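PDB 6QGM: VirX1 from Cyanophage Syn10, which iodinates diverse substrates and is probably a flavin-dependent halogenase of the tryptophan halogenase family. Local coordinates for residues 54-58 with 159-163; 193-198 with 231-237. One frame throughout, in Å; residues are numbered along the deposited sequence.

Contact 1: 54-58 with 159-163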
loop_
_atom_site.group_PDB
_atom_site.type_symbol
_atom_site.label_atom_id
_atom_site.label_comp_id
_atom_site.label_asym_id
_atom_site.label_seq_id
_atom_site.Cartn_x
_atom_site.Cartn_y
_atom_site.Cartn_z
ATOM N N ASN B 54 13.668 -26.340 -7.092
ATOM C CA ASN B 54 14.095 -27.194 -5.954
ATOM C C ASN B 54 12.849 -27.607 -5.149
ATOM O O ASN B 54 12.779 -28.798 -4.740
ATOM C CB ASN B 54 15.185 -26.525 -5.116
ATOM C CG ASN B 54 16.529 -26.428 -5.794
ATOM O OD1 ASN B 54 17.251 -27.424 -5.883
ATOM N ND2 ASN B 54 16.885 -25.236 -6.247
ATOM N N LYS B 55 11.890 -26.693 -4.944
ATOM C CA LYS B 55 10.630 -26.977 -4.208
ATOM C C LYS B 55 9.869 -28.096 -4.932
ATOM O O LYS B 55 9.372 -29.011 -4.246
ATOM C CB LYS B 55 9.732 -25.735 -4.141
ATOM C CG LYS B 55 8.464 -25.843 -3.313
ATOM C CD LYS B 55 7.356 -24.962 -3.838
ATOM C CE LYS B 55 6.284 -24.787 -2.793
ATOM N NZ LYS B 55 5.531 -23.528 -2.997
ATOM N N PHE B 56 9.766 -28.008 -6.263
ATOM C CA PHE B 56 9.096 -29.020 -7.114
ATOM C C PHE B 56 9.799 -30.363 -6.893
ATOM O O PHE B 56 9.126 -31.363 -6.557
ATOM C CB PHE B 56 9.090 -28.583 -8.586
ATOM C CG PHE B 56 8.395 -29.543 -9.512
ATOM C CD1 PHE B 56 7.022 -29.482 -9.687
ATOM C CD2 PHE B 56 9.105 -30.535 -10.180
ATOM C CE1 PHE B 56 6.374 -30.407 -10.492
ATOM C CE2 PHE B 56 8.456 -31.442 -11.005
ATOM C CZ PHE B 56 7.091 -31.375 -11.157
ATOM N N LEU B 57 11.123 -30.389 -7.049
ATOM C CA LEU B 57 11.924 -31.634 -6.903
ATOM C C LEU B 57 11.704 -32.231 -5.505
ATOM O O LEU B 57 11.485 -33.459 -5.411
ATOM C CB LEU B 57 13.395 -31.305 -7.161
ATOM C CG LEU B 57 13.743 -31.014 -8.619
ATOM C CD1 LEU B 57 15.117 -30.363 -8.711
ATOM C CD2 LEU B 57 13.650 -32.289 -9.453
ATOM N N HIS B 58 11.726 -31.386 -4.468
ATOM C CA HIS B 58 11.583 -31.801 -3.046
ATOM C C HIS B 58 10.175 -32.379 -2.826
ATOM O O HIS B 58 10.071 -33.422 -2.147
ATOM C CB HIS B 58 11.985 -30.633 -2.118
ATOM C CG HIS B 58 13.451 -30.588 -1.821
ATOM N ND1 HIS B 58 14.009 -31.311 -0.780
ATOM C CD2 HIS B 58 14.482 -29.936 -2.410
ATOM C CE1 HIS B 58 15.313 -31.108 -0.742
ATOM N NE2 HIS B 58 15.623 -30.264 -1.729
ATOM N N PHE B 159 23.759 -25.807 -0.569
ATOM C CA PHE B 159 23.900 -26.572 -1.835
ATOM C C PHE B 159 22.515 -26.956 -2.385
ATOM O O PHE B 159 22.239 -26.614 -3.547
ATOM C CB PHE B 159 24.822 -27.782 -1.632
ATOM C CG PHE B 159 24.898 -28.661 -2.854
ATOM C CD1 PHE B 159 25.672 -28.287 -3.943
ATOM C CD2 PHE B 159 24.177 -29.840 -2.933
ATOM C CE1 PHE B 159 25.738 -29.078 -5.080
ATOM C CE2 PHE B 159 24.230 -30.616 -4.075
ATOM C CZ PHE B 159 25.013 -30.236 -5.145
ATOM N N ASP B 160 21.683 -27.626 -1.583
ATOM C CA ASP B 160 20.336 -28.125 -1.986
ATOM C C ASP B 160 19.498 -27.019 -2.647
ATOM O O ASP B 160 18.919 -27.278 -3.722
ATOM C CB ASP B 160 19.550 -28.693 -0.803
ATOM C CG ASP B 160 19.695 -30.202 -0.665
ATOM O OD1 ASP B 160 20.810 -30.717 -0.972
ATOM O OD2 ASP B 160 18.675 -30.863 -0.306
ATOM N N TRP B 161 19.411 -25.855 -2.004
ATOM C CA TRP B 161 18.396 -24.808 -2.316
ATOM C C TRP B 161 18.991 -23.624 -3.093
ATOM O O TRP B 161 18.199 -22.964 -3.780
ATOM C CB TRP B 161 17.704 -24.362 -1.027
ATOM C CG TRP B 161 16.828 -25.446 -0.489
ATOM C CD1 TRP B 161 17.168 -26.401 0.424
ATOM C CD2 TRP B 161 15.481 -25.729 -0.893
ATOM N NE1 TRP B 161 16.104 -27.239 0.643
ATOM C CE2 TRP B 161 15.056 -26.843 -0.144
ATOM C CE3 TRP B 161 14.577 -25.112 -1.766
ATOM C CZ2 TRP B 161 13.776 -27.376 -0.271
ATOM C CZ3 TRP B 161 13.305 -25.644 -1.896
ATOM C CH2 TRP B 161 12.920 -26.765 -1.157
ATOM N N ASP B 162 20.297 -23.358 -2.981
ATOM C CA ASP B 162 21.005 -22.241 -3.664
ATOM C C ASP B 162 21.686 -22.739 -4.936
ATOM O O ASP B 162 22.355 -21.923 -5.593
ATOM C CB ASP B 162 22.050 -21.580 -2.761
ATOM C CG ASP B 162 21.445 -20.786 -1.618
ATOM O OD1 ASP B 162 20.246 -20.422 -1.721
ATOM O OD2 ASP B 162 22.186 -20.538 -0.628
ATOM N N THR B 163 21.535 -24.019 -5.278
ATOM C CA THR B 163 21.967 -24.568 -6.584
ATOM C C THR B 163 20.726 -25.044 -7.328
ATOM O O THR B 163 19.993 -25.870 -6.764
ATOM C CB THR B 163 23.007 -25.679 -6.427
ATOM O OG1 THR B 163 24.066 -25.227 -5.576
ATOM C CG2 THR B 163 23.601 -26.076 -7.753
#
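The imidazole of H58 and the six-membered ring of W161 form an offset stack that joins helix 52-59 to the short helix 159-162. Their centroids lie 4.4 Å apart and the planes are turned by only 16°. W161 CZ2 covers one face of the imidazole, 3.4 Å from H58 CD2, which in turn lies over a face of the indole, each displaced toward the other ring's rim. At the imidazole edge, in its plane, sits a carboxylate oxygen, D160 OD2, 3.4 Å from H58 CE1, with the carboxylate turned 51° against the ring. The broad, flat indole gives the imidazole a surface to stack on, while its benzo part meets the first helix obliquely, W161 CE3 lying 3.7 Å from N54 CB and W161 CZ3 3.5 Å from K55 N. From a neighbouring subunit, V482 packs on H58 and K55, and R486 on W161. N54 ND2 also bonds G51 O, and OD1 accepts from Y165 OH; yet N54 OD1 sits 2.7 Å from D160 O, another acceptor, so the modelled flip of the amide is uncertain. As modelled, N54 CG stands anti to the carbonyl carbon (chi1 -71°), which carries ND2 to T163 O at 3.2 Å, above the accepting carbonyl's plane.

Contact 2: 193-198 with 231-237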
loop_
_atom_site.group_PDB
_atom_site.type_symbol
_atom_site.label_atom_id
_atom_site.label_comp_id
_atom_site.label_asym_id
_atom_site.label_seq_id
_atom_site.Cartn_x
_atom_site.Cartn_y
_atom_site.Cartn_z
ATOM N N VAL B 193 -5.703 -34.457 -30.393
ATOM C CA VAL B 193 -6.939 -33.692 -30.053
ATOM C C VAL B 193 -7.329 -32.858 -31.277
ATOM O O VAL B 193 -6.531 -31.974 -31.643
ATOM C CB VAL B 193 -6.732 -32.787 -28.830
ATOM C CG1 VAL B 193 -7.945 -31.906 -28.577
ATOM C CG2 VAL B 193 -6.385 -33.621 -27.609
ATOM N N THR B 194 -8.491 -33.137 -31.882
ATOM C CA THR B 194 -8.949 -32.515 -33.155
ATOM C C THR B 194 -10.059 -31.494 -32.891
ATOM O O THR B 194 -10.132 -30.526 -33.663
ATOM C CB THR B 194 -9.393 -33.570 -34.178
ATOM O OG1 THR B 194 -10.560 -34.260 -33.722
ATOM C CG2 THR B 194 -8.292 -34.564 -34.477
ATOM N N GLY B 195 -10.882 -31.695 -31.858
ATOM C CA GLY B 195 -12.048 -30.836 -31.578
ATOM C C GLY B 195 -12.568 -30.998 -30.158
ATOM O O GLY B 195 -11.880 -31.636 -29.315
ATOM N N TYR B 196 -13.761 -30.453 -29.903
ATOM C CA TYR B 196 -14.401 -30.411 -28.560
ATOM C C TYR B 196 -15.905 -30.216 -28.706
ATOM O O TYR B 196 -16.339 -29.802 -29.744
ATOM C CB TYR B 196 -13.848 -29.243 -27.744
ATOM C CG TYR B 196 -14.238 -27.897 -28.292
ATOM C CD1 TYR B 196 -13.439 -27.262 -29.224
ATOM C CD2 TYR B 196 -15.383 -27.246 -27.877
ATOM C CE1 TYR B 196 -13.754 -26.015 -29.737
ATOM C CE2 TYR B 196 -15.737 -26.017 -28.422
ATOM C CZ TYR B 196 -14.905 -25.385 -29.323
ATOM O OH TYR B 196 -15.213 -24.169 -29.837
ATOM N N GLN B 197 -16.655 -30.474 -27.642
ATOM C CA GLN B 197 -18.124 -30.248 -27.525
ATOM C C GLN B 197 -18.345 -29.528 -26.188
ATOM O O GLN B 197 -17.977 -30.092 -25.156
ATOM C CB GLN B 197 -18.812 -31.614 -27.574
ATOM C CG GLN B 197 -20.284 -31.614 -27.170
ATOM C CD GLN B 197 -21.132 -30.795 -28.093
ATOM O OE1 GLN B 197 -20.884 -30.756 -29.289
ATOM N NE2 GLN B 197 -22.152 -30.153 -27.540
ATOM N N LYS B 198 -18.968 -28.359 -26.230
ATOM C CA LYS B 198 -19.325 -27.607 -24.996
ATOM C C LYS B 198 -20.561 -28.268 -24.395
ATOM O O LYS B 198 -21.161 -29.116 -25.064
ATOM C CB LYS B 198 -19.519 -26.122 -25.309
ATOM C CG LYS B 198 -18.337 -25.480 -26.008
ATOM C CD LYS B 198 -17.774 -24.206 -25.393
ATOM C CE LYS B 198 -16.264 -24.223 -25.242
ATOM N NZ LYS B 198 -15.699 -22.874 -25.435
ATOM N N LEU B 231 -4.023 -24.882 -27.531
ATOM C CA LEU B 231 -5.186 -25.460 -28.254
ATOM C C LEU B 231 -6.457 -25.371 -27.404
ATOM O O LEU B 231 -7.491 -25.044 -27.962
ATOM C CB LEU B 231 -4.874 -26.906 -28.640
ATOM C CG LEU B 231 -5.937 -27.569 -29.502
ATOM C CD1 LEU B 231 -6.019 -26.873 -30.872
ATOM C CD2 LEU B 231 -5.685 -29.077 -29.629
ATOM N N LEU B 232 -6.395 -25.679 -26.111
ATOM C CA LEU B 232 -7.601 -25.774 -25.230
ATOM C C LEU B 232 -7.944 -24.393 -24.655
ATOM O O LEU B 232 -9.101 -23.981 -24.763
ATOM C CB LEU B 232 -7.364 -26.809 -24.124
ATOM C CG LEU B 232 -7.798 -28.238 -24.458
ATOM C CD1 LEU B 232 -7.175 -28.758 -25.749
ATOM C CD2 LEU B 232 -7.479 -29.169 -23.295
ATOM N N LEU B 233 -6.969 -23.691 -24.081
ATOM C CA LEU B 233 -7.207 -22.396 -23.392
ATOM C C LEU B 233 -7.468 -21.309 -24.437
ATOM O O LEU B 233 -8.559 -20.686 -24.407
ATOM C CB LEU B 233 -5.998 -22.058 -22.512
ATOM C CG LEU B 233 -6.101 -20.745 -21.741
ATOM C CD1 LEU B 233 -7.433 -20.646 -21.011
ATOM C CD2 LEU B 233 -4.953 -20.588 -20.761
ATOM N N GLY B 234 -6.492 -21.104 -25.322
ATOM C CA GLY B 234 -6.499 -20.039 -26.348
ATOM C C GLY B 234 -7.508 -20.320 -27.458
ATOM O O GLY B 234 -8.369 -19.454 -27.665
ATOM N N GLU B 235 -7.403 -21.464 -28.146
ATOM C CA GLU B 235 -8.226 -21.772 -29.337
ATOM C C GLU B 235 -9.634 -22.171 -28.880
ATOM O O GLU B 235 -10.564 -21.385 -29.129
ATOM C CB GLU B 235 -7.588 -22.820 -30.259
ATOM C CG GLU B 235 -8.325 -22.882 -31.608
ATOM C CD GLU B 235 -7.807 -23.841 -32.663
ATOM O OE1 GLU B 235 -6.636 -23.694 -33.032
ATOM O OE2 GLU B 235 -8.581 -24.716 -33.136
ATOM N N PHE B 236 -9.799 -23.325 -28.238
ATOM C CA PHE B 236 -11.126 -23.929 -27.947
ATOM C C PHE B 236 -11.924 -23.041 -26.979
ATOM O O PHE B 236 -13.099 -22.826 -27.286
ATOM C CB PHE B 236 -10.997 -25.351 -27.394
ATOM C CG PHE B 236 -10.450 -26.402 -28.331
ATOM C CD1 PHE B 236 -10.275 -26.152 -29.686
ATOM C CD2 PHE B 236 -10.163 -27.674 -27.853
ATOM C CE1 PHE B 236 -9.805 -27.146 -30.534
ATOM C CE2 PHE B 236 -9.693 -28.666 -28.703
ATOM C CZ PHE B 236 -9.517 -28.402 -30.045
ATOM N N MET B 237 -11.335 -22.578 -25.866
ATOM C CA MET B 237 -12.027 -21.741 -24.841
ATOM C C MET B 237 -11.941 -20.261 -25.238
ATOM O O MET B 237 -12.637 -19.430 -24.616
ATOM C CB MET B 237 -11.431 -21.936 -23.441
ATOM C CG MET B 237 -11.741 -23.299 -22.806
ATOM S SD MET B 237 -13.494 -23.645 -22.490
ATOM C CE MET B 237 -13.917 -22.095 -21.711
#
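In what is probably the Rossmann-type part of the protein, a classic beta bulge at T194 and G195 lets V193 and Y196 both face helix 231-236, where F236 meets them. T194 and G195 both pair with I210 of strand 206-211, and the extra residue interrupts the alternation of the strand: T194 points away and G195 has no side chain, so V193 and Y196 are the ones directed at the helix. The short segment axes cross at -68°, 10.6 Å apart at closest approach.

F236 carries most of the packing. Y196 CD1 lies over one face of its ring, 3.2 Å from F236 CG, with the planes at 43°, neither stacked nor edge-to-face. Y196 holds CG between its backbone N and carbonyl carbon (chi1 68°), which brings the CD1 side of the ring over F236. The opposite face looks at L231 O, an oxygen already taken by F236 N at 2.9 Å in a wide pi-type turn. V193 CG1 touches the edge of the ring, 3.7 Å from F236 CE2, and also packs on L231 CD2 at 3.8 Å; a small branched residue can meet both. F206 of the adjoining strand also packs on F236.

Beyond Y196, the flexible chain of K198 bends at three torsions to bring NZ within hydrogen-bonding distance, 3.2 Å, of F236 O, tilted from the carbonyl plane. K198 NZ is also 3.8 Å from M237 SD. V193 and L232 both touch V10 of strand 6-10, and a helix packed on the sheet in this way is consistent with the nucleotide-binding Rossmann-type fold.

From the N terminus the chain passes strand 6-10 and helix 14-26 before helix 52-59 supplies the first half of contact 1. The loop it closes holds 100 residues, including strands 78-82 and 91-95 of the seven-stranded sheet and several helices, and ends at helix 159-162. Contact 2 opens later, on strand 187-198, and closes a short loop of 32 residues containing strands 206-211, 215-217 and 221-224 but no helix. The two loops therefore follow one another, neither nesting nor crossing. Contact 1 ties two helices near a subunit boundary; contact 2 ties a helix to the eight-stranded sheet. Their centres are 36 Å apart, their nearest atoms about 18 Å.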